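Local coordinates for beta-1,4-mannanase (Caldicellulosiruptor saccharolyticus, PDB 1PMH), which binds manno-oligosaccharides as a family 27 carbohydrate-binding module, a beta-sandwich that probably directs the mannan-hydrolysing enzyme to its substrate, at residues Y105-N110 / K114-E119; G20-D25 / R155-F160. One frame throughout, in Å; residues are numbered along the deposited sequence. Where two conformers were deposited one is given.

Interaction 1: residues Y105-N110 / K114-E119; sequences YKVVIN and KELGSE. With BMA (beta-D-mannopyranose), chain B; BMA (beta-D-mannopyranose), chain C; BMA (beta-D-mannopyranose), chain D.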
loop_
_atom_site.group_PDB
_atom_site.type_symbol
_atom_site.label_atom_id
_atom_site.label_comp_id
_atom_site.label_asym_id
_atom_site.label_seq_id
_atom_site.Cartn_x
_atom_site.Cartn_y
_atom_site.Cartn_z
ATOM N N TYR A 105 -3.051 8.106 3.198
ATOM C CA TYR A 105 -1.954 7.256 2.811
ATOM C C TYR A 105 -0.998 8.025 1.923
ATOM O O TYR A 105 -1.343 9.018 1.265
ATOM C CB TYR A 105 -2.395 5.927 2.184
ATOM C CG TYR A 105 -2.950 6.117 0.802
ATOM C CD1 TYR A 105 -2.120 6.088 -0.286
ATOM C CD2 TYR A 105 -4.291 6.357 0.569
ATOM C CE1 TYR A 105 -2.594 6.312 -1.579
ATOM C CE2 TYR A 105 -4.795 6.563 -0.697
ATOM C CZ TYR A 105 -3.930 6.603 -1.771
ATOM O OH TYR A 105 -4.361 6.810 -3.056
ATOM N N LYS A 106 0.238 7.546 1.914
ATOM C CA LYS A 106 1.296 8.046 1.040
ATOM C C LYS A 106 2.035 6.862 0.441
ATOM O O LYS A 106 2.190 5.842 1.086
ATOM C CB LYS A 106 2.278 8.943 1.769
ATOM C CG LYS A 106 1.673 10.086 2.544
ATOM C CD LYS A 106 2.697 11.078 3.050
ATOM C CE LYS A 106 2.063 12.335 3.646
ATOM N NZ LYS A 106 3.135 13.289 4.085
ATOM N N VAL A 107 2.524 7.075 -0.780
ATOM C CA VAL A 107 3.379 6.129 -1.469
ATOM C C VAL A 107 4.709 6.839 -1.709
ATOM O O VAL A 107 4.714 7.947 -2.275
ATOM C CB VAL A 107 2.746 5.666 -2.778
ATOM C CG1 VAL A 107 3.674 4.720 -3.509
ATOM C CG2 VAL A 107 1.407 4.988 -2.519
ATOM N N VAL A 108 5.788 6.218 -1.260
ATOM C CA VAL A 108 7.085 6.855 -1.129
ATOM C C VAL A 108 8.171 5.933 -1.652
ATOM O O VAL A 108 8.157 4.733 -1.395
ATOM C CB VAL A 108 7.341 7.138 0.359
ATOM C CG1 VAL A 108 8.715 7.619 0.682
ATOM C CG2 VAL A 108 6.309 8.124 0.894
ATOM N N ILE A 109 9.153 6.526 -2.340
ATOM C CA ILE A 109 10.456 5.886 -2.514
ATOM C C ILE A 109 11.376 6.449 -1.468
ATOM O O ILE A 109 11.637 7.659 -1.453
ATOM C CB ILE A 109 11.034 6.050 -3.935
ATOM C CG1 ILE A 109 10.102 5.428 -4.984
ATOM C CG2 ILE A 109 12.434 5.448 -3.995
ATOM C CD1 ILE A 109 10.533 5.738 -6.436
ATOM N N ASN A 110 11.821 5.603 -0.548
ATOM C CA ASN A 110 12.612 6.071 0.583
ATOM C C ASN A 110 14.082 6.244 0.271
ATOM O O ASN A 110 14.933 5.597 0.832
ATOM C CB ASN A 110 12.338 5.189 1.803
ATOM C CG ASN A 110 12.854 5.786 3.092
ATOM O OD1 ASN A 110 13.098 7.007 3.162
ATOM N ND2 ASN A 110 12.997 4.930 4.120
ATOM N N LYS A 114 11.025 10.424 -0.707
ATOM C CA LYS A 114 10.424 11.055 -1.862
ATOM C C LYS A 114 8.996 10.593 -2.027
ATOM O O LYS A 114 8.732 9.451 -2.390
ATOM C CB LYS A 114 11.258 10.669 -3.082
ATOM C CG LYS A 114 10.859 11.346 -4.359
ATOM C CD LYS A 114 11.061 12.841 -4.286
ATOM C CE LYS A 114 10.653 13.458 -5.598
ATOM N NZ LYS A 114 10.685 14.947 -5.627
ATOM N N GLU A 115 8.063 11.447 -1.697
ATOM C CA GLU A 115 6.665 11.140 -1.857
ATOM C C GLU A 115 6.313 11.156 -3.333
ATOM O O GLU A 115 6.549 12.139 -4.026
ATOM C CB GLU A 115 5.788 12.116 -1.077
ATOM C CG GLU A 115 6.133 12.082 0.406
ATOM C CD GLU A 115 5.330 12.940 1.351
ATOM O OE1 GLU A 115 4.297 13.416 0.902
ATOM O OE2 GLU A 115 5.696 13.048 2.535
ATOM N N LEU A 116 5.708 10.068 -3.785
ATOM C CA LEU A 116 5.160 9.984 -5.111
ATOM C C LEU A 116 3.738 10.444 -5.200
ATOM O O LEU A 116 3.320 11.017 -6.212
ATOM C CB LEU A 116 5.250 8.557 -5.663
ATOM C CG LEU A 116 6.645 7.910 -5.647
ATOM C CD1 LEU A 116 6.515 6.543 -6.285
ATOM C CD2 LEU A 116 7.683 8.805 -6.304
ATOM N N GLY A 117 2.957 10.214 -4.160
ATOM C CA GLY A 117 1.597 10.646 -4.129
ATOM C C GLY A 117 0.983 10.306 -2.792
ATOM O O GLY A 117 1.567 9.604 -1.976
ATOM N N SER A 118 -0.171 10.911 -2.571
ATOM C CA SER A 118 -0.882 10.762 -1.323
ATOM C C SER A 118 -2.327 11.121 -1.503
ATOM O O SER A 118 -2.678 11.846 -2.437
ATOM C CB SER A 118 -0.260 11.665 -0.263
ATOM O OG SER A 118 -0.283 13.011 -0.669
ATOM N N GLU A 119 -3.139 10.632 -0.561
ATOM C CA GLU A 119 -4.501 11.087 -0.416
ATOM C C GLU A 119 -4.849 11.188 1.056
ATOM O O GLU A 119 -4.354 10.428 1.880
ATOM C CB GLU A 119 -5.519 10.185 -1.070
ATOM C CG GLU A 119 -5.375 10.036 -2.574
ATOM C CD GLU A 119 -6.632 9.383 -3.136
ATOM O OE1 GLU A 119 -7.608 10.146 -3.426
ATOM O OE2 GLU A 119 -6.667 8.127 -3.257
HETATM C C1 BMA B . 12.545 8.895 7.459
HETATM C C2 BMA B . 13.020 7.723 6.627
HETATM C C3 BMA B . 13.707 6.687 7.530
HETATM C C4 BMA B . 14.871 7.408 8.232
HETATM C C5 BMA B . 14.425 8.662 8.986
HETATM C C6 BMA B . 15.507 9.521 9.640
HETATM O O2 BMA B . 13.779 8.191 5.535
HETATM O O3 BMA B . 14.269 5.692 6.693
HETATM O O4 BMA B . 15.463 6.607 9.220
HETATM O O5 BMA B . 13.720 9.472 8.088
HETATM O O6 BMA B . 14.864 10.468 10.471
HETATM C C1 BMA C . 3.957 13.764 7.439
HETATM C C2 BMA C . 4.312 12.309 7.450
HETATM C C3 BMA C . 5.795 12.202 7.787
HETATM C C4 BMA C . 6.610 13.087 6.829
HETATM C C5 BMA C . 6.053 14.494 6.761
HETATM C C6 BMA C . 6.783 15.281 5.686
HETATM O O2 BMA C . 4.070 11.754 6.177
HETATM O O3 BMA C . 6.167 10.818 7.779
HETATM O O4 BMA C . 7.893 13.280 7.357
HETATM O O5 BMA C . 4.687 14.473 6.446
HETATM O O6 BMA C . 6.397 16.605 5.796
HETATM C C1 BMA D . -0.369 16.439 7.912
HETATM C C2 BMA D . 0.262 16.673 6.560
HETATM C C3 BMA D . 1.159 15.485 6.245
HETATM C C4 BMA D . 2.034 15.145 7.412
HETATM C C5 BMA D . 1.252 14.982 8.722
HETATM C C6 BMA D . 2.091 14.711 9.944
HETATM O O2 BMA D . 1.065 17.837 6.619
HETATM O O3 BMA D . 1.878 15.668 5.029
HETATM O O4 BMA D . 2.613 13.906 7.078
HETATM O O5 BMA D . 0.512 16.170 8.958
HETATM O O6 BMA D . 3.093 15.691 10.097
#
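Lys106 and Glu115 meet on the sugar-binding face of an antiparallel beta hairpin, where a salt bridge joins Lys106 NZ to Glu115 OE2 at 3.0 Å in the conformer described, one of two for Glu115. The lysine leaves with CG anti to its carbonyl carbon (chi1 -52°) and runs fully extended, its CG passing Ser118 CB, which carries NZ clear of the backbone and up to the mannohexaose. There NZ binds O2 of mannose C at 2.8 Å and O3 of mannose D at 2.9 Å, with a longer bond to mannose D O4. The ammonium reaches OE2 on its syn side but out of the carboxylate plane, and Trp113 NE1 also donates to that oxygen. Further along, the Asn110 amide takes two hydroxyls of mannose B: OD1 accepts from O2 at 2.7 Å, while ND2 donates to O3 in a nearly straight bond (168°). The other face of the hairpin turns inward. Tyr105, its CG wedged between backbone N and carbonyl carbon (chi1 72°), lays its ring alongside the Glu119 chain, and OH donates to the anti lone pair of Glu119 OE2 at 2.7 Å. Ile109 CG1 packs on Leu116 CD1 at 4.0 Å. The register shifts by one residue between Val107 and Val108 in a classic beta bulge: Val107 O accepts a 2.8 Å bond from Leu116 N and a weak one from Gly117 N. One ammonium thus grips two consecutive sugars, and in this conformer the adjoining carboxylate probably keeps it charged and steers it toward their oxygens.

Interaction 2: residues G20-D25 / R155-F160; sequences GEAWGD and RAQLVF. With BMA (beta-D-mannopyranose), chain E; BMA (beta-D-mannopyranose), chain B; EDO (1,2-ethanediol), chain G.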
loop_
_atom_site.group_PDB
_atom_site.type_symbol
_atom_site.label_atom_id
_atom_site.label_comp_id
_atom_site.label_asym_id
_atom_site.label_seq_id
_atom_site.Cartn_x
_atom_site.Cartn_y
_atom_site.Cartn_z
ATOM N N GLY A 20 7.059 -5.493 5.304
ATOM C CA GLY A 20 7.082 -5.542 6.758
ATOM C C GLY A 20 7.444 -4.138 7.225
ATOM O O GLY A 20 7.182 -3.143 6.554
ATOM N N GLU A 21 8.058 -4.063 8.406
ATOM C CA GLU A 21 8.401 -2.730 8.883
ATOM C C GLU A 21 9.419 -2.095 7.925
ATOM O O GLU A 21 10.265 -2.751 7.338
ATOM C CB GLU A 21 8.867 -2.762 10.333
ATOM C CG GLU A 21 10.175 -3.478 10.518
ATOM C CD GLU A 21 10.618 -3.525 11.980
ATOM O OE1 GLU A 21 9.843 -3.192 12.899
ATOM O OE2 GLU A 21 11.791 -3.900 12.178
ATOM N N ALA A 22 9.309 -0.790 7.777
ATOM C CA ALA A 22 10.236 -0.005 6.958
ATOM C C ALA A 22 11.507 0.328 7.716
ATOM O O ALA A 22 12.538 0.580 7.106
ATOM C CB ALA A 22 9.573 1.249 6.396
ATOM N N TRP A 23 11.403 0.391 9.042
ATOM C CA TRP A 23 12.521 0.574 9.946
ATOM C C TRP A 23 12.014 0.091 11.297
ATOM O O TRP A 23 10.865 -0.273 11.449
ATOM C CB TRP A 23 13.021 2.028 9.966
ATOM C CG TRP A 23 11.944 3.020 10.220
ATOM C CD1 TRP A 23 11.432 3.365 11.420
ATOM C CD2 TRP A 23 11.227 3.775 9.245
ATOM N NE1 TRP A 23 10.425 4.284 11.256
ATOM C CE2 TRP A 23 10.265 4.540 9.922
ATOM C CE3 TRP A 23 11.278 3.864 7.850
ATOM C CZ2 TRP A 23 9.341 5.347 9.250
ATOM C CZ3 TRP A 23 10.394 4.669 7.210
ATOM C CH2 TRP A 23 9.438 5.388 7.885
ATOM N N GLY A 24 12.898 0.040 12.289
ATOM C CA GLY A 24 12.537 -0.527 13.576
ATOM C C GLY A 24 11.344 0.185 14.170
ATOM O O GLY A 24 11.314 1.407 14.319
ATOM N N ASP A 25 10.357 -0.622 14.520
ATOM C CA ASP A 25 9.151 -0.138 15.150
ATOM C C ASP A 25 8.334 0.803 14.283
ATOM O O ASP A 25 7.509 1.541 14.805
ATOM C CB ASP A 25 9.438 0.523 16.505
ATOM C CG ASP A 25 8.214 0.516 17.386
ATOM O OD1 ASP A 25 7.443 -0.491 17.376
ATOM O OD2 ASP A 25 7.961 1.533 18.066
ATOM N N ARG A 155 17.829 4.312 -3.753
ATOM C CA ARG A 155 17.630 3.383 -2.663
ATOM C C ARG A 155 16.281 2.684 -2.832
ATOM O O ARG A 155 15.258 3.337 -2.959
ATOM C CB ARG A 155 17.678 4.150 -1.350
ATOM C CG ARG A 155 17.712 3.339 -0.108
ATOM C CD ARG A 155 18.045 4.232 1.085
ATOM N NE ARG A 155 18.100 3.512 2.351
ATOM C CZ ARG A 155 17.055 3.291 3.117
ATOM N NH1 ARG A 155 15.841 3.694 2.779
ATOM N NH2 ARG A 155 17.233 2.615 4.246
ATOM N N ALA A 156 16.305 1.355 -2.819
ATOM C CA ALA A 156 15.233 0.541 -3.368
ATOM C C ALA A 156 14.154 0.144 -2.367
ATOM O O ALA A 156 13.698 -1.002 -2.378
ATOM C CB ALA A 156 15.779 -0.674 -4.016
ATOM N N GLN A 157 13.783 1.078 -1.486
ATOM C CA GLN A 157 12.745 0.786 -0.497
ATOM C C GLN A 157 11.486 1.563 -0.877
ATOM O O GLN A 157 11.479 2.791 -0.898
ATOM C CB GLN A 157 13.241 1.119 0.904
ATOM C CG GLN A 157 12.263 0.594 1.933
ATOM C CD GLN A 157 12.617 0.984 3.343
ATOM O OE1 GLN A 157 12.997 2.129 3.613
ATOM N NE2 GLN A 157 12.515 0.030 4.270
ATOM N N LEU A 158 10.418 0.813 -1.109
ATOM C CA LEU A 158 9.096 1.394 -1.354
ATOM C C LEU A 158 8.376 1.362 -0.019
ATOM O O LEU A 158 8.357 0.326 0.641
ATOM C CB LEU A 158 8.380 0.547 -2.384
ATOM C CG LEU A 158 7.037 0.974 -2.896
ATOM C CD1 LEU A 158 7.046 2.298 -3.590
ATOM C CD2 LEU A 158 6.473 -0.115 -3.792
ATOM N N VAL A 159 7.760 2.495 0.323
ATOM C CA VAL A 159 7.052 2.647 1.571
ATOM C C VAL A 159 5.621 3.072 1.301
ATOM O O VAL A 159 5.373 3.996 0.522
ATOM C CB VAL A 159 7.745 3.628 2.502
ATOM C CG1 VAL A 159 6.933 3.865 3.776
ATOM C CG2 VAL A 159 9.157 3.147 2.844
ATOM N N PHE A 160 4.708 2.383 1.981
ATOM C CA PHE A 160 3.326 2.801 2.093
ATOM C C PHE A 160 3.098 3.282 3.523
ATOM O O PHE A 160 3.314 2.535 4.461
ATOM C CB PHE A 160 2.347 1.675 1.807
ATOM C CG PHE A 160 2.280 1.292 0.365
ATOM C CD1 PHE A 160 3.262 0.542 -0.196
ATOM C CD2 PHE A 160 1.196 1.690 -0.426
ATOM C CE1 PHE A 160 3.241 0.174 -1.557
ATOM C CE2 PHE A 160 1.137 1.338 -1.748
ATOM C CZ PHE A 160 2.176 0.583 -2.272
HETATM C C1 BMA E . 8.876 12.428 6.874
HETATM C C2 BMA E . 10.212 13.117 7.143
HETATM C C3 BMA E . 11.245 12.139 6.653
HETATM C C4 BMA E . 11.092 10.780 7.305
HETATM C C5 BMA E . 9.670 10.226 7.166
HETATM C C6 BMA E . 9.371 8.899 7.850
HETATM O O2 BMA E . 10.377 13.392 8.509
HETATM O O3 BMA E . 12.525 12.702 6.883
HETATM O O4 BMA E . 11.920 9.885 6.623
HETATM O O5 BMA E . 8.794 11.240 7.633
HETATM O O6 BMA E . 9.662 8.966 9.219
HETATM C C1 BMA B . 12.545 8.895 7.459
HETATM C C2 BMA B . 13.020 7.723 6.627
HETATM C C3 BMA B . 13.707 6.687 7.530
HETATM C C4 BMA B . 14.871 7.408 8.232
HETATM C C5 BMA B . 14.425 8.662 8.986
HETATM C C6 BMA B . 15.507 9.521 9.640
HETATM O O2 BMA B . 13.779 8.191 5.535
HETATM O O3 BMA B . 14.269 5.692 6.693
HETATM O O4 BMA B . 15.463 6.607 9.220
HETATM O O5 BMA B . 13.720 9.472 8.088
HETATM O O6 BMA B . 14.864 10.468 10.471
HETATM C C1 EDO G . 10.686 -3.936 4.739
HETATM O O1 EDO G . 11.346 -2.719 4.437
HETATM C C2 EDO G . 11.474 -5.202 4.435
HETATM O O2 EDO G . 11.683 -5.487 3.073
#
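Gln157 NE2 donates to Ala22 O at 2.9 Å, the only hydrogen bond between 20-25 and 155-160, reaching the loop after strand 20-21. The bond is fairly straight at the hydrogen (160°) and arrives in the carbonyl plane on a lone pair, with the acceptor also close to the plane of the glutamine amide. Beside it, Ala22 CB rests on Val159 CG2 at 4.0 Å. An extended chain with CG anti to the backbone N (chi1 -170°) brings the Gln157 amide across to the loop. Its flip is set from both ends, by Asn110 ND2 at OE1 and Ala22 O at NE2; O1 of an ethanediol, probably from the crystallisation liquor, is a further partner of NE2 at 3.0 Å. Next to Ala22, Trp23 lies under the ligand. C3 of mannose B sits over one face of the indole, toward its rim and 3.7 Å from CE3, a sugar-on-aromatic platform as in many carbohydrate-binding modules; C6 of mannose E comes within 3.5 Å of CH2. Trp113 touches Trp23, and Arg155 is paired with Glu74, another pocket residue. Gln157 is thus placed as a second-shell residue that probably orients the amide of Asn110, a sugar-binding residue, and helps hold the loop carrying Trp23.

In the fold
Interaction 1 is a local hairpin nested within the long loop that interaction 2 closes, and both belong to the same curved sheet of the sandwich, in which strand 102-109 pairs with strand 153-165. The hairpin is broad and only partly buried: its backbone bonds knit the two strands edge to edge, its inward apolar residues face the opposing sheet, and the face with Lys106 and Glu115 turns to the sugar. The contact of 20-25 with 155-160 is small and buried, resting on a single amide bond and a methyl contact. They join directly, through the Asn110-Gln157 amide pair and the backbone bond of Val108 O with Val159 N. Both touch mannose B, interaction 1 through polar hydroxyl recognition and interaction 2 through an aromatic surface.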